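Local coordinates for DUF2235 domain-containing protein (Pseudomonas aeruginosa, PDB 4O5P), which probably hydrolyses phospholipids as a type VI secretion effector, with a catalytic domain related to the alpha/beta hydrolases, at residues S336-R350 with T679-N691. Numbering follows the deposited sequence.
Sequences SCHEQRASFPLDSIR and TDYFRYRLVHFDN
Arg685 slides its guanidinium between Glu339 and Leu346, with CG of Glu339 over one face, toward the rim, and CB of Leu346 centred 3.5 Å above the other. The side chain runs straight out from CG to NE, and NE and NH2 grip a single atom side-on, the carbonyl O of Phe344, each at 2.9 Å and in the guanidinium plane. NH2 also forms a salt bridge with Asp281. Guanidinium N-H groups lie in plane, so carbon packs the faces and acceptors take the edge, which should restrict rotation. With CG beside the backbone N (chi1 -73°) and the chain extended beyond it, Gln340 brings NE2 to within 3.0 Å of both Tyr681 O, from above the carbonyl plane, and Arg683 O, more frontally but tilted; Arg484 also holds the amide. Beside it, Asp680 OD2 receives the backbone N of Ala342 from above the carboxylate plane. At the far end the guanidinium of Arg350 lies flat on the ring of Phe689, planes 3° apart and CZ 3.6 Å from the ring centre, a cation-pi stack; NH2 is paired with Glu470. Between these anchors, Leu346 N binds Leu686 O, Leu346 O takes the N of His688 at 2.8 Å and Ser348 N binds His688 O, a short parallel beta pairing that joins the catalytic and C-terminal family regions. Through Asp281, Arg685 borders what is probably the Ser237-His379-Asp281 catalytic triad of an alpha/beta hydrolase.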
ATOM      1  N   SER A 336       6.837  -8.504  -3.102  1.00 13.14           N
ATOM      2  CA  SER A 336       6.292  -9.547  -3.982  1.00 10.73           C
ATOM      3  C   SER A 336       7.051  -9.604  -5.309  1.00 14.70           C
ATOM      4  O   SER A 336       7.276  -8.566  -5.932  1.00 17.08           O
ATOM      5  CB  SER A 336       4.810  -9.238  -4.245  1.00 12.71           C
ATOM      6  OG  SER A 336       4.318  -9.891  -5.407  1.00 13.31           O
ATOM      7  N   CYS A 337       7.447 -10.801  -5.748  1.00 14.50           N
ATOM      8  CA  CYS A 337       8.095 -10.968  -7.049  1.00 13.39           C
ATOM      9  C   CYS A 337       7.109 -11.124  -8.209  1.00 12.95           C
ATOM     10  O   CYS A 337       7.455 -10.862  -9.365  1.00 15.08           O
ATOM     11  CB  CYS A 337       8.989 -12.214  -7.034  1.00 16.36           C
ATOM     12  SG  CYS A 337      10.407 -12.056  -5.979  1.00 16.10           S
ATOM     13  N   HIS A 338       5.900 -11.578  -7.902  1.00 13.02           N
ATOM     14  CA  HIS A 338       4.946 -11.993  -8.941  1.00 14.94           C
ATOM     15  C   HIS A 338       3.771 -11.040  -9.172  1.00 14.74           C
ATOM     16  O   HIS A 338       2.973 -11.266 -10.089  1.00 16.25           O
ATOM     17  CB  HIS A 338       4.462 -13.418  -8.666  1.00 14.21           C
ATOM     18  CG  HIS A 338       5.584 -14.397  -8.554  1.00 13.15           C
ATOM     19  ND1 HIS A 338       5.820 -15.137  -7.418  1.00 14.39           N
ATOM     20  CD2 HIS A 338       6.590 -14.690  -9.410  1.00 13.80           C
ATOM     21  CE1 HIS A 338       6.911 -15.865  -7.591  1.00 15.15           C
ATOM     22  NE2 HIS A 338       7.400 -15.607  -8.791  1.00 12.83           N
ATOM     23  N   GLU A 339       3.670  -9.971  -8.380  1.00 12.80           N
ATOM     24  CA  GLU A 339       2.631  -8.946  -8.620  1.00 11.29           C
ATOM     25  C   GLU A 339       2.920  -8.210  -9.940  1.00 14.49           C
ATOM     26  O   GLU A 339       4.085  -7.938 -10.245  1.00 16.35           O
ATOM     27  CB  GLU A 339       2.583  -7.938  -7.467  1.00 14.62           C
ATOM     28  CG  GLU A 339       1.557  -6.799  -7.647  1.00 11.05           C
ATOM     29  CD  GLU A 339       0.124  -7.283  -7.847  1.00 13.39           C
ATOM     30  OE1 GLU A 339      -0.355  -8.123  -7.054  1.00 13.17           O
ATOM     31  OE2 GLU A 339      -0.544  -6.819  -8.805  1.00 15.82           O
ATOM     32  N   GLN A 340       1.873  -7.903 -10.716  1.00 12.77           N
ATOM     33  CA  GLN A 340       2.026  -7.319 -12.047  1.00 13.92           C
ATOM     34  C   GLN A 340       0.966  -6.256 -12.385  1.00 14.85           C
ATOM     35  O   GLN A 340       1.015  -5.654 -13.467  1.00 17.28           O
ATOM     36  CB  GLN A 340       1.963  -8.417 -13.135  1.00 15.14           C
ATOM     37  CG  GLN A 340       3.179  -9.341 -13.253  1.00 13.90           C
ATOM     38  CD  GLN A 340       3.004 -10.366 -14.366  1.00 16.50           C
ATOM     39  OE1 GLN A 340       2.256 -11.340 -14.218  1.00 15.54           O
ATOM     40  NE2 GLN A 340       3.665 -10.134 -15.495  1.00 13.36           N
ATOM     41  N   ARG A 341       0.009  -6.021 -11.490  1.00 14.06           N
ATOM     42  CA  ARG A 341      -1.084  -5.094 -11.809  1.00 16.87           C
ATOM     43  C   ARG A 341      -0.574  -3.675 -11.977  1.00 18.22           C
ATOM     44  O   ARG A 341       0.214  -3.184 -11.157  1.00 14.46           O
ATOM     45  CB  ARG A 341      -2.186  -5.116 -10.746  1.00 16.37           C
ATOM     46  CG  ARG A 341      -3.206  -6.247 -10.894  1.00 19.85           C
ATOM     47  CD  ARG A 341      -4.183  -6.264  -9.696  1.00 22.72           C
ATOM     48  NE  ARG A 341      -3.485  -6.579  -8.447  1.00 20.20           N
ATOM     49  CZ  ARG A 341      -4.032  -6.497  -7.234  1.00 22.76           C
ATOM     50  NH1 ARG A 341      -5.293  -6.119  -7.091  1.00 20.02           N
ATOM     51  NH2 ARG A 341      -3.308  -6.799  -6.157  1.00 19.00           N
ATOM     52  N   ALA A 342      -1.029  -3.028 -13.050  1.00 18.94           N
ATOM     53  CA  ALA A 342      -0.742  -1.619 -13.309  1.00 18.61           C
ATOM     54  C   ALA A 342      -1.104  -0.758 -12.105  1.00 17.61           C
ATOM     55  O   ALA A 342      -0.515   0.288 -11.889  1.00 19.01           O
ATOM     56  CB  ALA A 342      -1.519  -1.151 -14.509  1.00 16.97           C
ATOM     57  N   SER A 343      -2.091  -1.211 -11.340  1.00 17.55           N
ATOM     58  CA  SER A 343      -2.626  -0.456 -10.212  1.00 23.35           C
ATOM     59  C   SER A 343      -1.781  -0.645  -8.954  1.00 17.62           C
ATOM     60  O   SER A 343      -2.018   0.019  -7.940  1.00 17.50           O
ATOM     61  CB  SER A 343      -4.049  -0.925  -9.934  1.00 23.22           C
ATOM     62  OG  SER A 343      -4.060  -2.343  -9.829  1.00 22.17           O
ATOM     63  N   PHE A 344      -0.811  -1.562  -9.013  1.00 14.02           N
ATOM     64  CA  PHE A 344       0.006  -1.874  -7.841  1.00 12.66           C
ATOM     65  C   PHE A 344       1.523  -1.801  -8.078  1.00 11.61           C
ATOM     66  O   PHE A 344       2.239  -2.777  -7.835  1.00 13.65           O
ATOM     67  CB  PHE A 344      -0.407  -3.236  -7.257  1.00 14.42           C
ATOM     68  CG  PHE A 344      -1.731  -3.202  -6.547  1.00 16.81           C
ATOM     69  CD1 PHE A 344      -2.924  -3.163  -7.264  1.00 16.97           C
ATOM     70  CD2 PHE A 344      -1.786  -3.189  -5.165  1.00 14.10           C
ATOM     71  CE1 PHE A 344      -4.136  -3.112  -6.616  1.00 20.54           C
ATOM     72  CE2 PHE A 344      -3.002  -3.143  -4.505  1.00 17.26           C
ATOM     73  CZ  PHE A 344      -4.173  -3.099  -5.224  1.00 17.90           C
ATOM     74  N   PRO A 345       2.027  -0.625  -8.506  1.00 12.41           N
ATOM     75  CA  PRO A 345       3.479  -0.518  -8.658  1.00 13.71           C
ATOM     76  C   PRO A 345       4.198  -0.558  -7.308  1.00 14.99           C
ATOM     77  O   PRO A 345       3.665  -0.119  -6.273  1.00 13.98           O
ATOM     78  CB  PRO A 345       3.669   0.850  -9.336  1.00 12.80           C
ATOM     79  CG  PRO A 345       2.442   1.644  -8.955  1.00 13.33           C
ATOM     80  CD  PRO A 345       1.335   0.624  -8.874  1.00 12.33           C
ATOM     81  N   LEU A 346       5.412  -1.097  -7.329  1.00 11.81           N
ATOM     82  CA  LEU A 346       6.187  -1.237  -6.125  1.00 11.08           C
ATOM     83  C   LEU A 346       7.041   0.012  -5.898  1.00 11.93           C
ATOM     84  O   LEU A 346       7.552   0.619  -6.843  1.00 11.66           O
ATOM     85  CB  LEU A 346       7.083  -2.480  -6.240  1.00 11.71           C
ATOM     86  CG  LEU A 346       8.000  -2.796  -5.059  1.00 11.07           C
ATOM     87  CD1 LEU A 346       7.194  -3.095  -3.782  1.00  9.37           C
ATOM     88  CD2 LEU A 346       8.902  -3.970  -5.409  1.00 10.36           C
ATOM     89  N   ASP A 347       7.158   0.426  -4.646  1.00 12.48           N
ATOM     90  CA  ASP A 347       8.245   1.321  -4.287  1.00 11.38           C
ATOM     91  C   ASP A 347       9.301   0.547  -3.514  1.00 12.53           C
ATOM     92  O   ASP A 347       9.105   0.194  -2.349  1.00 13.59           O
ATOM     93  CB  ASP A 347       7.754   2.526  -3.469  1.00 13.48           C
ATOM     94  CG  ASP A 347       7.603   3.777  -4.315  1.00 16.11           C
ATOM     95  OD1 ASP A 347       6.524   3.947  -4.920  1.00 16.97           O
ATOM     96  OD2 ASP A 347       8.554   4.599  -4.375  1.00 15.34           O
ATOM     97  N   SER A 348      10.429   0.304  -4.160  1.00 11.68           N
ATOM     98  CA  SER A 348      11.580  -0.262  -3.465  1.00 13.85           C
ATOM     99  C   SER A 348      12.119   0.746  -2.435  1.00 12.83           C
ATOM    100  O   SER A 348      11.861   1.940  -2.534  1.00 14.29           O
ATOM    101  CB  SER A 348      12.664  -0.604  -4.482  1.00 12.19           C
ATOM    102  OG  SER A 348      13.849  -1.080  -3.856  1.00 14.14           O
ATOM    103  N   ILE A 349      12.853   0.271  -1.441  1.00 15.97           N
ATOM    104  CA  ILE A 349      13.504   1.186  -0.506  1.00 14.97           C
ATOM    105  C   ILE A 349      14.935   1.486  -0.949  1.00 15.20           C
ATOM    106  O   ILE A 349      15.700   2.112  -0.204  1.00 16.10           O
ATOM    107  CB  ILE A 349      13.546   0.629   0.911  1.00 13.98           C
ATOM    108  CG1 ILE A 349      14.238  -0.734   0.937  1.00 15.66           C
ATOM    109  CG2 ILE A 349      12.143   0.552   1.509  1.00 14.60           C
ATOM    110  CD1 ILE A 349      14.674  -1.156   2.317  1.00 14.97           C
ATOM    111  N   ARG A 350      15.284   1.031  -2.154  1.00 12.23           N
ATOM    112  CA  ARG A 350      16.559   1.390  -2.805  1.00 16.35           C
ATOM    113  C   ARG A 350      16.536   2.847  -3.273  1.00 15.73           C
ATOM    114  O   ARG A 350      15.502   3.367  -3.710  1.00 17.92           O
ATOM    115  CB  ARG A 350      16.857   0.484  -4.021  1.00 15.74           C
ATOM    116  CG  ARG A 350      18.369   0.295  -4.344  1.00 16.43           C
ATOM    117  CD  ARG A 350      18.586  -0.681  -5.498  1.00 16.94           C
ATOM    118  NE  ARG A 350      18.222  -0.104  -6.799  1.00 16.38           N
ATOM    119  CZ  ARG A 350      17.913  -0.831  -7.866  1.00 14.15           C
ATOM    120  NH1 ARG A 350      17.888  -2.149  -7.770  1.00 14.00           N
ATOM    121  NH2 ARG A 350      17.595  -0.247  -9.007  1.00 15.72           N
ATOM    122  N   THR A 679      -2.612  -7.981 -21.758  1.00 18.73           N
ATOM    123  CA  THR A 679      -2.854  -7.715 -20.332  1.00 17.93           C
ATOM    124  C   THR A 679      -1.567  -7.521 -19.540  1.00 18.42           C
ATOM    125  O   THR A 679      -0.479  -7.638 -20.095  1.00 15.70           O
ATOM    126  CB  THR A 679      -3.612  -8.872 -19.692  1.00 18.81           C
ATOM    127  OG1 THR A 679      -2.799 -10.058 -19.734  1.00 15.94           O
ATOM    128  CG2 THR A 679      -4.930  -9.115 -20.440  1.00 19.70           C
ATOM    129  N   ASP A 680      -1.694  -7.235 -18.244  1.00 17.13           N
ATOM    130  CA  ASP A 680      -0.527  -7.044 -17.388  1.00 16.85           C
ATOM    131  C   ASP A 680       0.319  -8.316 -17.211  1.00 16.45           C
ATOM    132  O   ASP A 680       1.447  -8.255 -16.725  1.00 14.98           O
ATOM    133  CB  ASP A 680      -0.951  -6.476 -16.021  1.00 18.69           C
ATOM    134  CG  ASP A 680      -1.502  -5.062 -16.125  1.00 20.59           C
ATOM    135  OD1 ASP A 680      -1.123  -4.367 -17.097  1.00 19.88           O
ATOM    136  OD2 ASP A 680      -2.309  -4.653 -15.254  1.00 18.99           O
ATOM    137  N   TYR A 681      -0.219  -9.468 -17.612  1.00 14.98           N
ATOM    138  CA  TYR A 681       0.553 -10.710 -17.572  1.00 17.76           C
ATOM    139  C   TYR A 681       1.818 -10.583 -18.406  1.00 17.76           C
ATOM    140  O   TYR A 681       2.817 -11.264 -18.158  1.00 15.77           O
ATOM    141  CB  TYR A 681      -0.278 -11.878 -18.119  1.00 19.07           C
ATOM    142  CG  TYR A 681      -1.334 -12.442 -17.181  1.00 14.86           C
ATOM    143  CD1 TYR A 681      -1.057 -12.679 -15.846  1.00 17.45           C
ATOM    144  CD2 TYR A 681      -2.603 -12.754 -17.651  1.00 18.81           C
ATOM    145  CE1 TYR A 681      -2.024 -13.216 -14.996  1.00 16.51           C
ATOM    146  CE2 TYR A 681      -3.571 -13.288 -16.816  1.00 18.63           C
ATOM    147  CZ  TYR A 681      -3.275 -13.516 -15.495  1.00 19.51           C
ATOM    148  OH  TYR A 681      -4.244 -14.045 -14.663  1.00 19.92           O
ATOM    149  N   PHE A 682       1.767  -9.735 -19.425  1.00 17.02           N
ATOM    150  CA  PHE A 682       2.893  -9.625 -20.321  1.00 15.29           C
ATOM    151  C   PHE A 682       3.585  -8.279 -20.250  1.00 12.40           C
ATOM    152  O   PHE A 682       4.197  -7.840 -21.216  1.00 11.57           O
ATOM    153  CB  PHE A 682       2.486 -10.016 -21.741  1.00 15.47           C
ATOM    154  CG  PHE A 682       2.368 -11.497 -21.917  1.00 17.46           C
ATOM    155  CD1 PHE A 682       1.174 -12.149 -21.654  1.00 15.15           C
ATOM    156  CD2 PHE A 682       3.490 -12.251 -22.275  1.00 16.43           C
ATOM    157  CE1 PHE A 682       1.078 -13.527 -21.787  1.00 16.38           C
ATOM    158  CE2 PHE A 682       3.412 -13.629 -22.412  1.00 19.40           C
ATOM    159  CZ  PHE A 682       2.196 -14.280 -22.171  1.00 17.74           C
ATOM    160  N   ARG A 683       3.514  -7.657 -19.079  1.00 13.32           N
ATOM    161  CA  ARG A 683       4.336  -6.493 -18.752  1.00 16.39           C
ATOM    162  C   ARG A 683       5.056  -6.738 -17.426  1.00 15.90           C
ATOM    163  O   ARG A 683       4.532  -7.437 -16.538  1.00 13.24           O
ATOM    164  CB  ARG A 683       3.470  -5.250 -18.593  1.00 13.65           C
ATOM    165  CG  ARG A 683       2.873  -4.727 -19.886  1.00 15.74           C
ATOM    166  CD  ARG A 683       1.873  -3.608 -19.613  1.00 17.49           C
ATOM    167  NE  ARG A 683       0.991  -3.468 -20.754  1.00 23.58           N
ATOM    168  CZ  ARG A 683      -0.246  -3.942 -20.810  1.00 21.08           C
ATOM    169  NH1 ARG A 683      -0.783  -4.550 -19.759  1.00 16.47           N
ATOM    170  NH2 ARG A 683      -0.955  -3.779 -21.918  1.00 28.06           N
ATOM    171  N   TYR A 684       6.242  -6.171 -17.273  1.00 15.71           N
ATOM    172  CA  TYR A 684       6.881  -6.227 -15.967  1.00 15.96           C
ATOM    173  C   TYR A 684       6.210  -5.221 -15.053  1.00 16.35           C
ATOM    174  O   TYR A 684       5.669  -4.201 -15.514  1.00 15.98           O
ATOM    175  CB  TYR A 684       8.385  -5.970 -16.060  1.00 15.86           C
ATOM    176  CG  TYR A 684       9.112  -7.053 -16.817  1.00 16.21           C
ATOM    177  CD1 TYR A 684       9.089  -8.370 -16.389  1.00 15.06           C
ATOM    178  CD2 TYR A 684       9.825  -6.749 -17.963  1.00 17.25           C
ATOM    179  CE1 TYR A 684       9.757  -9.355 -17.099  1.00 15.26           C
ATOM    180  CE2 TYR A 684      10.472  -7.708 -18.663  1.00 16.27           C
ATOM    181  CZ  TYR A 684      10.443  -9.001 -18.235  1.00 16.22           C
ATOM    182  OH  TYR A 684      11.125  -9.926 -18.978  1.00 17.71           O
ATOM    183  N   ARG A 685       6.205  -5.527 -13.762  1.00 15.05           N
ATOM    184  CA  ARG A 685       5.605  -4.643 -12.775  1.00 15.45           C
ATOM    185  C   ARG A 685       6.414  -3.350 -12.727  1.00 16.02           C
ATOM    186  O   ARG A 685       7.644  -3.378 -12.858  1.00 13.86           O
ATOM    187  CB  ARG A 685       5.625  -5.325 -11.409  1.00 15.50           C
ATOM    188  CG  ARG A 685       5.083  -4.488 -10.262  1.00 12.50           C
ATOM    189  CD  ARG A 685       5.265  -5.210  -8.931  1.00 14.53           C
ATOM    190  NE  ARG A 685       4.436  -4.594  -7.903  1.00 14.52           N
ATOM    191  CZ  ARG A 685       4.500  -4.878  -6.607  1.00 11.95           C
ATOM    192  NH1 ARG A 685       5.368  -5.784  -6.154  1.00 11.30           N
ATOM    193  NH2 ARG A 685       3.700  -4.238  -5.770  1.00  9.23           N
ATOM    194  N   LEU A 686       5.747  -2.215 -12.563  1.00 13.01           N
ATOM    195  CA  LEU A 686       6.496  -0.963 -12.440  1.00 12.76           C
ATOM    196  C   LEU A 686       7.074  -0.873 -11.036  1.00 17.67           C
ATOM    197  O   LEU A 686       6.378  -1.174 -10.053  1.00 14.09           O
ATOM    198  CB  LEU A 686       5.609   0.252 -12.734  1.00 16.20           C
ATOM    199  CG  LEU A 686       6.160   1.636 -12.359  1.00 15.67           C
ATOM    200  CD1 LEU A 686       7.447   1.961 -13.148  1.00 15.32           C
ATOM    201  CD2 LEU A 686       5.095   2.674 -12.638  1.00 14.59           C
ATOM    202  N   VAL A 687       8.349  -0.471 -10.950  1.00 13.51           N
ATOM    203  CA  VAL A 687       9.043  -0.336  -9.676  1.00 13.78           C
ATOM    204  C   VAL A 687       9.731   1.020  -9.612  1.00 12.71           C
ATOM    205  O   VAL A 687      10.447   1.405 -10.543  1.00 13.30           O
ATOM    206  CB  VAL A 687      10.120  -1.435  -9.475  1.00 12.85           C
ATOM    207  CG1 VAL A 687      10.763  -1.302  -8.081  1.00 16.00           C
ATOM    208  CG2 VAL A 687       9.529  -2.806  -9.631  1.00 10.47           C
ATOM    209  N   HIS A 688       9.489   1.749  -8.531  1.00 12.34           N
ATOM    210  CA  HIS A 688      10.197   2.998  -8.273  1.00 17.08           C
ATOM    211  C   HIS A 688      11.336   2.771  -7.294  1.00 15.83           C
ATOM    212  O   HIS A 688      11.176   2.042  -6.316  1.00 13.94           O
ATOM    213  CB  HIS A 688       9.250   4.048  -7.681  1.00 15.10           C
ATOM    214  CG  HIS A 688       8.165   4.475  -8.619  1.00 15.83           C
ATOM    215  ND1 HIS A 688       6.998   3.760  -8.783  1.00 18.78           N
ATOM    216  CD2 HIS A 688       8.076   5.535  -9.455  1.00 17.81           C
ATOM    217  CE1 HIS A 688       6.237   4.363  -9.678  1.00 16.34           C
ATOM    218  NE2 HIS A 688       6.868   5.442 -10.103  1.00 18.64           N
ATOM    219  N   PHE A 689      12.478   3.399  -7.550  1.00 16.03           N
ATOM    220  CA  PHE A 689      13.553   3.411  -6.565  1.00 14.64           C
ATOM    221  C   PHE A 689      13.808   4.888  -6.298  1.00 18.01           C
ATOM    222  O   PHE A 689      14.649   5.514  -6.961  1.00 18.24           O
ATOM    223  CB  PHE A 689      14.831   2.739  -7.078  1.00 14.74           C
ATOM    224  CG  PHE A 689      14.613   1.418  -7.766  1.00 17.90           C
ATOM    225  CD1 PHE A 689      14.328   1.364  -9.131  1.00 15.77           C
ATOM    226  CD2 PHE A 689      14.753   0.226  -7.070  1.00 16.05           C
ATOM    227  CE1 PHE A 689      14.148   0.138  -9.766  1.00 13.61           C
ATOM    228  CE2 PHE A 689      14.572  -0.997  -7.701  1.00 15.26           C
ATOM    229  CZ  PHE A 689      14.265  -1.037  -9.042  1.00 11.84           C
ATOM    230  N   ASP A 690      13.049   5.447  -5.358  1.00 17.01           N
ATOM    231  CA  ASP A 690      13.054   6.887  -5.118  1.00 16.91           C
ATOM    232  C   ASP A 690      12.660   7.646  -6.384  1.00 15.93           C
ATOM    233  O   ASP A 690      11.527   7.533  -6.836  1.00 19.58           O
ATOM    234  CB  ASP A 690      14.408   7.339  -4.569  1.00 16.59           C
ATOM    235  CG  ASP A 690      14.420   8.803  -4.140  1.00 17.41           C
ATOM    236  OD1 ASP A 690      13.348   9.456  -4.068  1.00 16.39           O
ATOM    237  OD2 ASP A 690      15.527   9.294  -3.846  1.00 20.82           O
ATOM    238  N   ASN A 691      13.577   8.418  -6.957  1.00 16.41           N
ATOM    239  CA  ASN A 691      13.255   9.203  -8.138  1.00 18.83           C
ATOM    240  C   ASN A 691      13.328   8.384  -9.420  1.00 17.22           C
ATOM    241  O   ASN A 691      12.831   8.813 -10.452  1.00 16.16           O
ATOM    242  CB  ASN A 691      14.175  10.429  -8.253  1.00 18.17           C
ATOM    243  CG  ASN A 691      15.637  10.046  -8.411  1.00 17.99           C
ATOM    244  OD1 ASN A 691      16.122   9.143  -7.733  1.00 17.64           O
ATOM    245  ND2 ASN A 691      16.340  10.723  -9.316  1.00 16.28           N
TER
HETATM  246  O   HOH W   1       7.635  -7.058  -7.905  1.00 15.23           O
HETATM  247  O   HOH W   2       2.898  -2.130 -12.361  1.00 12.73           O
HETATM  248  O   HOH W   3      11.107   4.123  -3.789  1.00 14.98           O
HETATM  249  O   HOH W   4       9.106   7.011  -5.182  1.00 20.07           O